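Long-range contacts in Serine/threonine-protein kinase Tel1 (Chaetomium thermophilum, PDB 6SKY), which is a serine/threonine protein kinase that probably senses DNA damage and activates checkpoint signalling by phosphorylating Ser-Gln and Thr-Gln motifs: residues 1873-1878 / 1889-1894; 1916-1921 / 1928-1933. All coordinates share one frame; numbering follows the deposited sequence.

Overall arrangement
Interactions 1 and 2 follow one another along the chain within the FAT region, the first closing before the second opens, with centres about 14 Å apart. Interaction 1 pairs helices 1871-1880 and 1884-1898; interaction 2 folds the loop 1928-1933 back on the next helix, 1916-1923. They touch directly: Ala1891 CB meets Leu1917 CD1 at 3.8 Å, and Ala1876 CA meets Ile1916 CD1 at 3.9 Å, so helix 1916-1923 rests on both members of the pair. Both contacts lie away from the nucleotide and magnesium sites, yet their flanks reach the kinase region, Glu1892 through a salt bridge to Arg2739 and Asp1928 through salt bridges to Arg2642 and Arg2819.

Interaction 1. Residues 1873-1878 / 1889-1894; sequences SAAAAA and LFAELA
Ala1874 opens the contact by setting its methyl over one face of the Phe1890 ring. Ala1874 CB stands 4.2 Å from the Phe1890 ring centroid and 21° off the normal, a CH-pi contact displaced toward the rim. The carbonyl of the same residue also reaches the ring, Ala1874 O lying 3.7 Å from Phe1890 CD2, while accepting the helical bond from Ala1878 N. At Ala1875 the backbones come nearest, its CA 5.1 Å from that of Phe1890. The Ala1875 methyl touches the root of the aromatic side chain, CB to Phe1890 CB at 3.8 Å, and passes on to the backbone N and methyl of Ala1891. One turn after Ala1874, Ala1878 places its CB at the ring edge, near the ring plane, 4.4 Å from Phe1890 CD2. Alanine suits these places because its single methyl lets the backbones come close while still covering the ring. Phe1890 has CG anti to its carbonyl carbon and beside its backbone N (chi1 -75°), which turns the ring along the groove beside the alanines, its CD2-CE2 side facing Ala1874 and Ala1878. Ile1843, Ile1846 and Leu1847 also touch this ring, bringing helix 1836-1849 to the buried seam. The segment axes approach to 8.2 Å at 165°, nearly antiparallel, and only a short connection separates the helices: an antiparallel alpha-hairpin, consistent with the alpha-solenoid architecture of the FAT region.

Interaction 2. Residues 1916-1921 / 1928-1933; sequences ILLEIF and DAYYGL
Leu1933 supplies most of the aliphatic packing, dividing its two methyls between neighbouring leucines of the helix. Leu1933 CD1 lies 3.7 Å from Leu1917 CD2, and Leu1933 CD2 rests equally close to Leu1918 CD1, the latter two side chains crossing at about a right angle. Leu1918 has CG anti to the backbone N (chi1 179°), which carries its end toward the loop; there it runs beside Tyr1930 in the same direction, CD1 4.1 Å from CE1. A branched leucine suits position 1933 because its forked end can fill both places at once.

The aromatic contacts centre on Phe1921, whose ring stands between Leu1933 and Ala1929. Leu1933 CD1 meets its edge in plane, 3.9 Å from Phe1921 CD2. Ala1929 CB comes from above the ring plane, beyond the CD1-CE1 bond, 4.0 Å from Phe1921 CD1, on the face whose centre Ala1929 O covers from 4.2 Å above the plane. Replacing Phe1921 by an alanine is likely to open a gap between Leu1933 and Ala1929 and leave both without their aromatic partner.

Beyond the pair, Tyr1930 stacks on Tyr1948, and Leu1888 of helix 1884-1898 touches Phe1921. With its side-chain-to-side-chain contacts apolar and backbone carbonyl oxygens meeting the rings, the joint between helix and returning loop depends on shape and hydrophobic burial, while the turn is held by the Gly1932 N to Ala1929 O bond and two weak ones.

Interaction 1. Residues 1873-1878 / 1889-1894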
loop_
_atom_site.group_PDB
_atom_site.type_symbol
_atom_site.label_atom_id
_atom_site.label_comp_id
_atom_site.label_asym_id
_atom_site.label_seq_id
_atom_site.Cartn_x
_atom_site.Cartn_y
_atom_site.Cartn_z
ATOM N N SER A 1873 -2.272 45.148 -0.225
ATOM C CA SER A 1873 -1.809 45.682 1.047
ATOM C C SER A 1873 -2.781 45.356 2.165
ATOM O O SER A 1873 -2.367 45.004 3.271
ATOM C CB SER A 1873 -1.614 47.187 0.935
ATOM O OG SER A 1873 -0.811 47.495 -0.181
ATOM N N ALA A 1874 -4.081 45.466 1.895
ATOM C CA ALA A 1874 -5.083 45.128 2.895
ATOM C C ALA A 1874 -5.052 43.647 3.233
ATOM O O ALA A 1874 -5.239 43.270 4.394
ATOM C CB ALA A 1874 -6.464 45.541 2.408
ATOM N N ALA A 1875 -4.810 42.790 2.242
ATOM C CA ALA A 1875 -4.679 41.362 2.515
ATOM C C ALA A 1875 -3.482 41.078 3.407
ATOM O O ALA A 1875 -3.579 40.312 4.372
ATOM C CB ALA A 1875 -4.558 40.593 1.208
ATOM N N ALA A 1876 -2.334 41.680 3.094
ATOM C CA ALA A 1876 -1.160 41.506 3.944
ATOM C C ALA A 1876 -1.415 42.012 5.359
ATOM O O ALA A 1876 -1.050 41.354 6.341
ATOM C CB ALA A 1876 0.033 42.219 3.325
ATOM N N ALA A 1877 -2.054 43.175 5.480
ATOM C CA ALA A 1877 -2.362 43.736 6.789
ATOM C C ALA A 1877 -3.254 42.809 7.592
ATOM O O ALA A 1877 -3.014 42.580 8.777
ATOM C CB ALA A 1877 -3.023 45.097 6.626
ATOM N N ALA A 1878 -4.301 42.272 6.968
ATOM C CA ALA A 1878 -5.193 41.367 7.677
ATOM C C ALA A 1878 -4.530 40.040 7.997
ATOM O O ALA A 1878 -4.957 39.357 8.927
ATOM C CB ALA A 1878 -6.461 41.138 6.868
ATOM N N LEU A 1889 -10.569 36.906 1.515
ATOM C CA LEU A 1889 -11.489 37.728 0.739
ATOM C C LEU A 1889 -10.770 38.895 0.070
ATOM O O LEU A 1889 -11.014 39.196 -1.105
ATOM C CB LEU A 1889 -12.616 38.225 1.633
ATOM C CG LEU A 1889 -13.624 39.194 1.026
ATOM C CD1 LEU A 1889 -14.375 38.572 -0.109
ATOM C CD2 LEU A 1889 -14.576 39.627 2.082
ATOM N N PHE A 1890 -9.873 39.561 0.794
ATOM C CA PHE A 1890 -9.126 40.660 0.193
ATOM C C PHE A 1890 -8.207 40.173 -0.915
ATOM O O PHE A 1890 -8.036 40.856 -1.924
ATOM C CB PHE A 1890 -8.318 41.393 1.252
ATOM C CG PHE A 1890 -9.131 42.277 2.127
ATOM C CD1 PHE A 1890 -10.252 42.898 1.650
ATOM C CD2 PHE A 1890 -8.769 42.486 3.435
ATOM C CE1 PHE A 1890 -10.993 43.707 2.460
ATOM C CE2 PHE A 1890 -9.503 43.296 4.241
ATOM C CZ PHE A 1890 -10.615 43.905 3.756
ATOM N N ALA A 1891 -7.603 38.999 -0.746
ATOM C CA ALA A 1891 -6.734 38.460 -1.784
ATOM C C ALA A 1891 -7.513 38.150 -3.052
ATOM O O ALA A 1891 -7.010 38.342 -4.164
ATOM C CB ALA A 1891 -6.028 37.212 -1.274
ATOM N N GLU A 1892 -8.748 37.681 -2.910
ATOM C CA GLU A 1892 -9.565 37.427 -4.089
ATOM C C GLU A 1892 -9.983 38.720 -4.774
ATOM O O GLU A 1892 -9.986 38.799 -6.007
ATOM C CB GLU A 1892 -10.777 36.600 -3.706
ATOM C CG GLU A 1892 -10.383 35.291 -3.105
ATOM C CD GLU A 1892 -11.126 34.143 -3.705
ATOM O OE1 GLU A 1892 -12.024 34.396 -4.531
ATOM O OE2 GLU A 1892 -10.816 32.986 -3.357
ATOM N N LEU A 1893 -10.339 39.745 -4.001
ATOM C CA LEU A 1893 -10.627 41.041 -4.612
ATOM C C LEU A 1893 -9.407 41.597 -5.341
ATOM O O LEU A 1893 -9.530 42.180 -6.423
ATOM C CB LEU A 1893 -11.118 42.022 -3.557
ATOM C CG LEU A 1893 -12.406 41.628 -2.848
ATOM C CD1 LEU A 1893 -12.769 42.652 -1.823
ATOM C CD2 LEU A 1893 -13.506 41.489 -3.839
ATOM N N ALA A 1894 -8.216 41.406 -4.778
ATOM C CA ALA A 1894 -7.001 41.846 -5.452
ATOM C C ALA A 1894 -6.792 41.103 -6.765
ATOM O O ALA A 1894 -6.484 41.711 -7.799
ATOM C CB ALA A 1894 -5.801 41.645 -4.536
#

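Interaction 2. Residues 1916-1921 / 1928-1933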
loop_
_atom_site.group_PDB
_atom_site.type_symbol
_atom_site.label_atom_id
_atom_site.label_comp_id
_atom_site.label_asym_id
_atom_site.label_seq_id
_atom_site.Cartn_x
_atom_site.Cartn_y
_atom_site.Cartn_z
ATOM N N ILE A 1916 1.733 35.993 0.109
ATOM C CA ILE A 1916 0.758 36.148 1.176
ATOM C C ILE A 1916 -0.273 35.027 1.139
ATOM O O ILE A 1916 -0.825 34.660 2.182
ATOM C CB ILE A 1916 0.094 37.532 1.094
ATOM C CG1 ILE A 1916 -0.450 37.933 2.456
ATOM C CG2 ILE A 1916 -1.004 37.564 0.050
ATOM C CD1 ILE A 1916 0.630 38.110 3.489
ATOM N N LEU A 1917 -0.515 34.453 -0.036
ATOM C CA LEU A 1917 -1.455 33.351 -0.149
ATOM C C LEU A 1917 -0.967 32.122 0.601
ATOM O O LEU A 1917 -1.779 31.353 1.123
ATOM C CB LEU A 1917 -1.682 33.031 -1.617
ATOM C CG LEU A 1917 -3.127 32.935 -2.083
ATOM C CD1 LEU A 1917 -3.912 34.123 -1.606
ATOM C CD2 LEU A 1917 -3.155 32.862 -3.587
ATOM N N LEU A 1918 0.346 31.932 0.686
ATOM C CA LEU A 1918 0.875 30.789 1.415
ATOM C C LEU A 1918 0.631 30.931 2.907
ATOM O O LEU A 1918 0.224 29.971 3.571
ATOM C CB LEU A 1918 2.363 30.635 1.122
ATOM C CG LEU A 1918 3.099 29.505 1.827
ATOM C CD1 LEU A 1918 2.466 28.182 1.501
ATOM C CD2 LEU A 1918 4.550 29.514 1.422
ATOM N N GLU A 1919 0.857 32.127 3.447
ATOM C CA GLU A 1919 0.599 32.363 4.859
ATOM C C GLU A 1919 -0.886 32.320 5.170
ATOM O O GLU A 1919 -1.269 31.937 6.276
ATOM C CB GLU A 1919 1.183 33.704 5.279
ATOM C CG GLU A 1919 1.231 33.892 6.771
ATOM C CD GLU A 1919 1.860 35.206 7.171
ATOM O OE1 GLU A 1919 2.326 35.935 6.270
ATOM O OE2 GLU A 1919 1.887 35.514 8.382
ATOM N N ILE A 1920 -1.734 32.707 4.219
ATOM C CA ILE A 1920 -3.172 32.573 4.423
ATOM C C ILE A 1920 -3.568 31.105 4.484
ATOM O O ILE A 1920 -4.250 30.670 5.415
ATOM C CB ILE A 1920 -3.945 33.309 3.319
ATOM C CG1 ILE A 1920 -3.732 34.808 3.417
ATOM C CG2 ILE A 1920 -5.408 32.999 3.411
ATOM C CD1 ILE A 1920 -4.230 35.542 2.233
ATOM N N PHE A 1921 -3.150 30.318 3.496
ATOM C CA PHE A 1921 -3.620 28.942 3.402
ATOM C C PHE A 1921 -2.981 28.010 4.415
ATOM O O PHE A 1921 -3.554 26.959 4.703
ATOM C CB PHE A 1921 -3.393 28.404 1.997
ATOM C CG PHE A 1921 -4.432 28.838 1.027
ATOM C CD1 PHE A 1921 -5.744 28.948 1.418
ATOM C CD2 PHE A 1921 -4.105 29.147 -0.266
ATOM C CE1 PHE A 1921 -6.698 29.351 0.538
ATOM C CE2 PHE A 1921 -5.062 29.555 -1.145
ATOM C CZ PHE A 1921 -6.353 29.657 -0.747
ATOM N N ASP A 1928 -8.696 21.127 3.149
ATOM C CA ASP A 1928 -8.265 20.904 1.777
ATOM C C ASP A 1928 -7.740 22.133 1.059
ATOM O O ASP A 1928 -7.182 21.986 -0.026
ATOM C CB ASP A 1928 -9.418 20.331 0.948
ATOM C CG ASP A 1928 -10.038 19.112 1.574
ATOM O OD1 ASP A 1928 -9.314 18.346 2.234
ATOM O OD2 ASP A 1928 -11.256 18.918 1.404
ATOM N N ALA A 1929 -7.902 23.331 1.612
ATOM C CA ALA A 1929 -7.592 24.533 0.845
ATOM C C ALA A 1929 -6.103 24.647 0.547
ATOM O O ALA A 1929 -5.716 25.061 -0.551
ATOM C CB ALA A 1929 -8.084 25.763 1.594
ATOM N N TYR A 1930 -5.260 24.273 1.509
ATOM C CA TYR A 1930 -3.814 24.379 1.352
ATOM C C TYR A 1930 -3.315 23.715 0.084
ATOM O O TYR A 1930 -2.346 24.181 -0.519
ATOM C CB TYR A 1930 -3.132 23.753 2.562
ATOM C CG TYR A 1930 -1.631 23.719 2.489
ATOM C CD1 TYR A 1930 -0.881 24.842 2.777
ATOM C CD2 TYR A 1930 -0.962 22.557 2.153
ATOM C CE1 TYR A 1930 0.481 24.815 2.718
ATOM C CE2 TYR A 1930 0.402 22.523 2.091
ATOM C CZ TYR A 1930 1.118 23.653 2.378
ATOM O OH TYR A 1930 2.484 23.629 2.320
ATOM N N TYR A 1931 -3.955 22.633 -0.337
ATOM C CA TYR A 1931 -3.482 21.861 -1.474
ATOM C C TYR A 1931 -3.789 22.513 -2.807
ATOM O O TYR A 1931 -3.343 22.007 -3.836
ATOM C CB TYR A 1931 -4.091 20.468 -1.439
ATOM C CG TYR A 1931 -3.788 19.738 -0.168
ATOM C CD1 TYR A 1931 -2.693 18.913 -0.070
ATOM C CD2 TYR A 1931 -4.591 19.885 0.937
ATOM C CE1 TYR A 1931 -2.413 18.253 1.092
ATOM C CE2 TYR A 1931 -4.317 19.231 2.101
ATOM C CZ TYR A 1931 -3.227 18.417 2.175
ATOM O OH TYR A 1931 -2.955 17.758 3.343
ATOM N N GLY A 1932 -4.529 23.609 -2.822
ATOM C CA GLY A 1932 -4.817 24.268 -4.073
ATOM C C GLY A 1932 -3.808 25.285 -4.492
ATOM O O GLY A 1932 -3.864 25.778 -5.616
ATOM N N LEU A 1933 -2.879 25.609 -3.607
ATOM C CA LEU A 1933 -1.839 26.577 -3.891
ATOM C C LEU A 1933 -0.698 25.916 -4.641
ATOM O O LEU A 1933 -0.290 24.800 -4.317
ATOM C CB LEU A 1933 -1.330 27.176 -2.587
ATOM C CG LEU A 1933 -0.540 28.468 -2.670
ATOM C CD1 LEU A 1933 -1.450 29.604 -3.062
ATOM C CD2 LEU A 1933 0.087 28.714 -1.340
#